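Local coordinates for chromosome replication initiation inhibitor protein (Agrobacterium tumefaciens, PDB 3FD3), which probably acts as a DNA-binding transcription regulator of the LysR family, represented by its C-terminal substrate-binding domain, at residues V43-R47 and G48-L52. Sequence-based numbering, arbitrary orientation.
Sequences VEWLR and GGRVL
Trp45 and Arg50 each turn CG opposite the carbonyl carbon (chi1 -64° and -70°), and with the bend of Arg50 at chi3 this brings indole and guanidinium together. The indole NE1 of Trp45 comes over one face of the Arg50 guanidinium, towards its rim, 4.1 Å from NH1. The two planes are inclined by 39°, so this is no parallel stack. One residue further on, Val51 CG2 sits against both Trp45 and Leu46. Val51 CG2 lies 3.9 Å from Trp45 CB and 3.8 Å from Leu46 CD2.

The backbone closes the helix with a Schellman motif. Gly49 has positive phi, which a residue without a side chain adopts easily. Gly48 N donates to Glu44 O (2.8 Å). Arg50 N donates to Trp45 O at the same length, in the carbonyl plane, and Val51 N adds a weak bond to that oxygen. Gly49 N reaches Leu46 O from above the carbonyl plane, at 3.2 Å. One water donates to both Leu46 O and Val51 O, and so bridges the last helical turn to the chain that leaves it.

The apolar side of the turn faces the sheet of the LysR substrate-binding domain: Trp45 and Val51 both rest on Ala7 of strand 3-8, while Leu46 packs on Val62 in a loop. Leu52 makes backbone hydrogen bonds with Asn5 and Asn182. Gly49 and Leu52 also line the pocket of a bound polyethylene glycol, probably from the crystallisation liquor. The turn thus ends helix 42-47 and leads the chain into strand 53-56, which lies between strands 3-8 and 165-181.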
loop_
_atom_site.group_PDB
_atom_site.type_symbol
_atom_site.label_atom_id
_atom_site.label_comp_id
_atom_site.label_asym_id
_atom_site.label_seq_id
_atom_site.Cartn_x
_atom_site.Cartn_y
_atom_site.Cartn_z
ATOM N N VAL A 43 16.470 5.202 -10.765
ATOM C CA VAL A 43 17.528 5.725 -11.642
ATOM C C VAL A 43 17.903 4.741 -12.756
ATOM O O VAL A 43 18.013 5.125 -13.917
ATOM C CB VAL A 43 18.797 6.123 -10.837
ATOM C CG1 VAL A 43 19.997 6.297 -11.759
ATOM C CG2 VAL A 43 18.503 7.418 -10.029
ATOM N N GLU A 44 18.063 3.472 -12.396
ATOM C CA GLU A 44 18.323 2.418 -13.372
ATOM C C GLU A 44 17.175 2.270 -14.372
ATOM O O GLU A 44 17.403 2.156 -15.581
ATOM C CB GLU A 44 18.571 1.080 -12.668
ATOM C CG GLU A 44 19.741 1.117 -11.670
ATOM C CD GLU A 44 19.294 1.386 -10.207
ATOM O OE1 GLU A 44 19.329 0.403 -9.395
ATOM O OE2 GLU A 44 18.904 2.560 -9.891
ATOM N N TRP A 45 15.948 2.309 -13.871
ATOM C CA TRP A 45 14.769 2.197 -14.734
ATOM C C TRP A 45 14.681 3.332 -15.737
ATOM O O TRP A 45 14.319 3.121 -16.894
ATOM C CB TRP A 45 13.493 2.200 -13.921
ATOM C CG TRP A 45 13.320 1.033 -13.000
ATOM C CD1 TRP A 45 14.057 -0.119 -12.964
ATOM C CD2 TRP A 45 12.305 0.897 -12.004
ATOM N NE1 TRP A 45 13.570 -0.953 -11.987
ATOM C CE2 TRP A 45 12.490 -0.356 -11.389
ATOM C CE3 TRP A 45 11.252 1.717 -11.570
ATOM C CZ2 TRP A 45 11.670 -0.804 -10.364
ATOM C CZ3 TRP A 45 10.432 1.272 -10.546
ATOM C CH2 TRP A 45 10.647 0.014 -9.957
ATOM N N LEU A 46 14.968 4.543 -15.284
ATOM C CA LEU A 46 15.005 5.678 -16.198
ATOM C C LEU A 46 16.118 5.529 -17.238
ATOM O O LEU A 46 15.907 5.754 -18.428
ATOM C CB LEU A 46 15.171 6.983 -15.432
ATOM C CG LEU A 46 13.914 7.507 -14.727
ATOM C CD1 LEU A 46 14.281 8.539 -13.665
ATOM C CD2 LEU A 46 12.847 8.101 -15.690
ATOM N N ARG A 47 17.296 5.156 -16.780
ATOM C CA ARG A 47 18.431 4.962 -17.684
ATOM C C ARG A 47 18.117 3.903 -18.738
ATOM O O ARG A 47 18.450 4.074 -19.910
ATOM C CB ARG A 47 19.693 4.595 -16.896
ATOM C CG ARG A 47 20.988 4.597 -17.709
ATOM C CD ARG A 47 22.149 3.882 -16.990
ATOM N NE ARG A 47 22.339 4.383 -15.624
ATOM C CZ ARG A 47 22.260 3.657 -14.496
ATOM N NH1 ARG A 47 22.017 2.339 -14.508
ATOM N NH2 ARG A 47 22.438 4.268 -13.323
ATOM N N GLY A 48 17.461 2.826 -18.335
ATOM C CA GLY A 48 17.161 1.712 -19.237
ATOM C C GLY A 48 15.900 1.891 -20.066
ATOM O O GLY A 48 15.527 0.991 -20.813
ATOM N N GLY A 49 15.234 3.035 -19.924
ATOM C CA GLY A 49 13.956 3.284 -20.592
ATOM C C GLY A 49 12.807 2.405 -20.132
ATOM O O GLY A 49 11.806 2.284 -20.839
ATOM N N ARG A 50 12.928 1.792 -18.951
ATOM C CA ARG A 50 11.859 0.944 -18.413
ATOM C C ARG A 50 10.682 1.766 -17.870
ATOM O O ARG A 50 9.568 1.274 -17.806
ATOM C CB ARG A 50 12.410 -0.003 -17.334
ATOM C CG ARG A 50 13.341 -1.102 -17.929
ATOM C CD ARG A 50 13.803 -2.111 -16.898
ATOM N NE ARG A 50 12.708 -2.696 -16.125
ATOM C CZ ARG A 50 12.864 -3.533 -15.095
ATOM N NH1 ARG A 50 14.081 -3.924 -14.710
ATOM N NH2 ARG A 50 11.791 -3.986 -14.437
ATOM N N VAL A 51 10.953 3.002 -17.465
ATOM C CA VAL A 51 9.919 3.995 -17.230
ATOM C C VAL A 51 10.292 5.295 -17.952
ATOM O O VAL A 51 11.486 5.577 -18.172
ATOM C CB VAL A 51 9.669 4.285 -15.712
ATOM C CG1 VAL A 51 9.213 3.018 -14.960
ATOM C CG2 VAL A 51 10.897 4.910 -15.058
ATOM N N LEU A 52 9.278 6.092 -18.291
ATOM C CA LEU A 52 9.471 7.373 -18.971
ATOM C C LEU A 52 9.577 8.558 -18.026
ATOM O O LEU A 52 10.030 9.627 -18.419
ATOM C CB LEU A 52 8.316 7.637 -19.944
ATOM C CG LEU A 52 8.242 6.652 -21.090
ATOM C CD1 LEU A 52 7.064 7.001 -22.014
ATOM C CD2 LEU A 52 9.557 6.698 -21.848
HETATM O O HOH W 1 13.468 6.680 -19.695
#